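Local coordinates for oxidoreductase, NAD-binding/iron-sulfur cluster-binding protein (Nitratireductor pacificus pht-3B, PDB 6ZXU) that probably removes halogen atoms reductively from organic substrates, using a bound cobalamin and two [4Fe-4S] clusters, at residues Q306-V311 against N563-W568. Sequence-based numbering, arbitrary orientation.
Sequences QEIQRV and NGYEIW
Asn-563 and Gln-309 illustrate how one carboxamide can read both polar groups of a single backbone residue. Asn-563 holds its CG anti to the backbone N (chi1 -171°), which carries the amide across to segment 306-311. There OD1 of Asn-563 accepts from Gln-309 N at 2.8 Å, the donor tilted out of the carbonyl plane, while Asn-563 ND2 gives a nearly straight bond to Gln-309 O at 2.9 Å. That second bond lies in the amide plane and meets a lone pair of the carbonyl, so the paired bonds should fix the flip of the amide. A water donates to OD1 of Asn-563 and, at a doubtfully short distance, to OE1 of Gln-309, whose own amide stands almost perpendicular to that of Asn-563.

Ile-308 packs beside this polar pair. Its CA makes a CH...O contact with Asn-563 O (3.4 Å), and its CG1 also touches that oxygen and lies at the ring edge of Tyr-565, near the ring plane, with CD1 4.2 Å away. Gly-564, at positive phi (86°) in the turn, brings its CA to 3.8 Å from Glu-307 O.

Tyr-565 turns its hydroxyl to the bound cobalamin, and Glu-307 forms a salt bridge with Arg-719 of helix 713-721. The contact thus joins the loop between strand 294-295 and helix 317-323 to the turn of the hairpin formed by antiparallel strands 560-562 and 565-567.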
loop_
_atom_site.group_PDB
_atom_site.type_symbol
_atom_site.label_atom_id
_atom_site.label_comp_id
_atom_site.label_asym_id
_atom_site.label_seq_id
_atom_site.Cartn_x
_atom_site.Cartn_y
_atom_site.Cartn_z
ATOM N N GLN A 306 31.737 1.578 3.185
ATOM C CA GLN A 306 32.862 0.958 2.481
ATOM C C GLN A 306 32.873 -0.547 2.594
ATOM O O GLN A 306 33.562 -1.194 1.830
ATOM C CB GLN A 306 34.195 1.517 2.962
ATOM C CG GLN A 306 34.398 2.913 2.509
ATOM C CD GLN A 306 35.781 3.433 2.952
ATOM O OE1 GLN A 306 35.928 3.921 4.047
ATOM N NE2 GLN A 306 36.747 3.186 2.170
ATOM N N GLU A 307 32.076 -1.132 3.493
ATOM C CA GLU A 307 32.050 -2.572 3.640
ATOM C C GLU A 307 30.761 -3.231 3.064
ATOM O O GLU A 307 30.564 -4.420 3.226
ATOM C CB GLU A 307 32.199 -2.930 5.086
ATOM C CG GLU A 307 33.557 -2.505 5.649
ATOM C CD GLU A 307 33.768 -2.815 7.173
ATOM O OE1 GLU A 307 34.656 -2.167 7.874
ATOM O OE2 GLU A 307 33.014 -3.696 7.714
ATOM N N ILE A 308 29.887 -2.450 2.448
ATOM C CA ILE A 308 28.646 -2.993 1.933
ATOM C C ILE A 308 28.867 -3.479 0.487
ATOM O O ILE A 308 29.083 -2.668 -0.372
ATOM C CB ILE A 308 27.500 -1.959 1.970
ATOM C CG1 ILE A 308 27.189 -1.514 3.365
ATOM C CG2 ILE A 308 26.277 -2.568 1.334
ATOM C CD1 ILE A 308 26.234 -0.333 3.468
ATOM N N GLN A 309 28.751 -4.764 0.245
ATOM C CA GLN A 309 28.841 -5.281 -1.106
ATOM C C GLN A 309 27.486 -5.259 -1.775
ATOM O O GLN A 309 26.447 -5.451 -1.132
ATOM C CB GLN A 309 29.323 -6.685 -1.133
ATOM C CG GLN A 309 30.708 -6.902 -0.675
ATOM C CD GLN A 309 31.019 -8.437 -0.620
ATOM O OE1 GLN A 309 31.478 -8.958 0.391
ATOM N NE2 GLN A 309 30.738 -9.143 -1.689
ATOM N N ARG A 310 27.476 -4.961 -3.072
ATOM C CA ARG A 310 26.269 -5.022 -3.900
ATOM C C ARG A 310 25.957 -6.524 -4.246
ATOM O O ARG A 310 26.844 -7.353 -4.322
ATOM C CB ARG A 310 26.408 -4.132 -5.140
ATOM C CG ARG A 310 26.347 -2.666 -4.805
ATOM C CD ARG A 310 26.728 -1.795 -5.964
ATOM N NE ARG A 310 25.783 -1.928 -7.068
ATOM C CZ ARG A 310 25.928 -1.358 -8.242
ATOM N NH1 ARG A 310 27.005 -0.675 -8.497
ATOM N NH2 ARG A 310 25.063 -1.561 -9.200
ATOM N N VAL A 311 24.667 -6.823 -4.326
ATOM C CA VAL A 311 24.097 -8.169 -4.369
ATOM C C VAL A 311 23.449 -8.359 -5.746
ATOM O O VAL A 311 22.806 -7.394 -6.283
ATOM C CB VAL A 311 22.977 -8.302 -3.258
ATOM C CG1 VAL A 311 22.477 -9.710 -3.198
ATOM C CG2 VAL A 311 23.574 -7.871 -1.915
ATOM N N ASN A 563 26.834 -7.803 6.024
ATOM C CA ASN A 563 27.201 -7.125 4.787
ATOM C C ASN A 563 27.415 -5.665 5.048
ATOM O O ASN A 563 26.951 -4.804 4.290
ATOM C CB ASN A 563 26.156 -7.320 3.695
ATOM C CG ASN A 563 26.617 -6.799 2.313
ATOM O OD1 ASN A 563 27.806 -6.713 2.030
ATOM N ND2 ASN A 563 25.696 -6.501 1.485
ATOM N N GLY A 564 28.180 -5.349 6.120
ATOM C CA GLY A 564 28.525 -3.978 6.402
ATOM C C GLY A 564 27.600 -3.119 7.201
ATOM O O GLY A 564 27.840 -1.944 7.362
ATOM N N TYR A 565 26.457 -3.648 7.661
ATOM C CA TYR A 565 25.525 -2.873 8.465
ATOM C C TYR A 565 24.949 -3.698 9.598
ATOM O O TYR A 565 24.854 -4.870 9.532
ATOM C CB TYR A 565 24.405 -2.224 7.609
ATOM C CG TYR A 565 23.692 -3.215 6.700
ATOM C CD1 TYR A 565 24.141 -3.472 5.422
ATOM C CD2 TYR A 565 22.613 -3.855 7.129
ATOM C CE1 TYR A 565 23.542 -4.406 4.623
ATOM C CE2 TYR A 565 21.963 -4.753 6.350
ATOM C CZ TYR A 565 22.405 -5.020 5.093
ATOM O OH TYR A 565 21.758 -5.927 4.316
ATOM N N GLU A 566 24.493 -2.992 10.618
ATOM C CA GLU A 566 23.917 -3.547 11.818
ATOM C C GLU A 566 22.390 -3.775 11.568
ATOM O O GLU A 566 21.661 -2.873 11.110
ATOM C CB GLU A 566 24.087 -2.539 12.962
ATOM C CG GLU A 566 23.422 -2.899 14.278
ATOM C CD GLU A 566 23.582 -1.808 15.369
ATOM O OE1 GLU A 566 24.006 -0.629 15.082
ATOM O OE2 GLU A 566 23.196 -2.136 16.523
ATOM N N ILE A 567 21.912 -4.948 11.939
ATOM C CA ILE A 567 20.550 -5.337 11.653
ATOM C C ILE A 567 20.159 -6.502 12.567
ATOM O O ILE A 567 21.008 -7.216 13.071
ATOM C CB ILE A 567 20.463 -5.715 10.147
ATOM C CG1 ILE A 567 19.004 -5.622 9.691
ATOM C CG2 ILE A 567 21.136 -7.036 9.851
ATOM C CD1 ILE A 567 18.811 -5.464 8.233
ATOM N N TRP A 568 18.853 -6.675 12.779
ATOM C CA TRP A 568 18.309 -7.929 13.307
ATOM C C TRP A 568 18.034 -8.832 12.089
ATOM O O TRP A 568 17.096 -8.573 11.347
ATOM C CB TRP A 568 16.979 -7.712 14.046
ATOM C CG TRP A 568 17.100 -7.292 15.520
ATOM C CD1 TRP A 568 17.471 -8.091 16.554
ATOM C CD2 TRP A 568 16.835 -6.018 16.071
ATOM N NE1 TRP A 568 17.487 -7.391 17.710
ATOM C CE2 TRP A 568 17.105 -6.095 17.446
ATOM C CE3 TRP A 568 16.473 -4.796 15.533
ATOM C CZ2 TRP A 568 16.929 -5.014 18.321
ATOM C CZ3 TRP A 568 16.279 -3.742 16.378
ATOM C CH2 TRP A 568 16.556 -3.835 17.763
HETATM O O HOH W 1 29.963 -8.786 2.349
#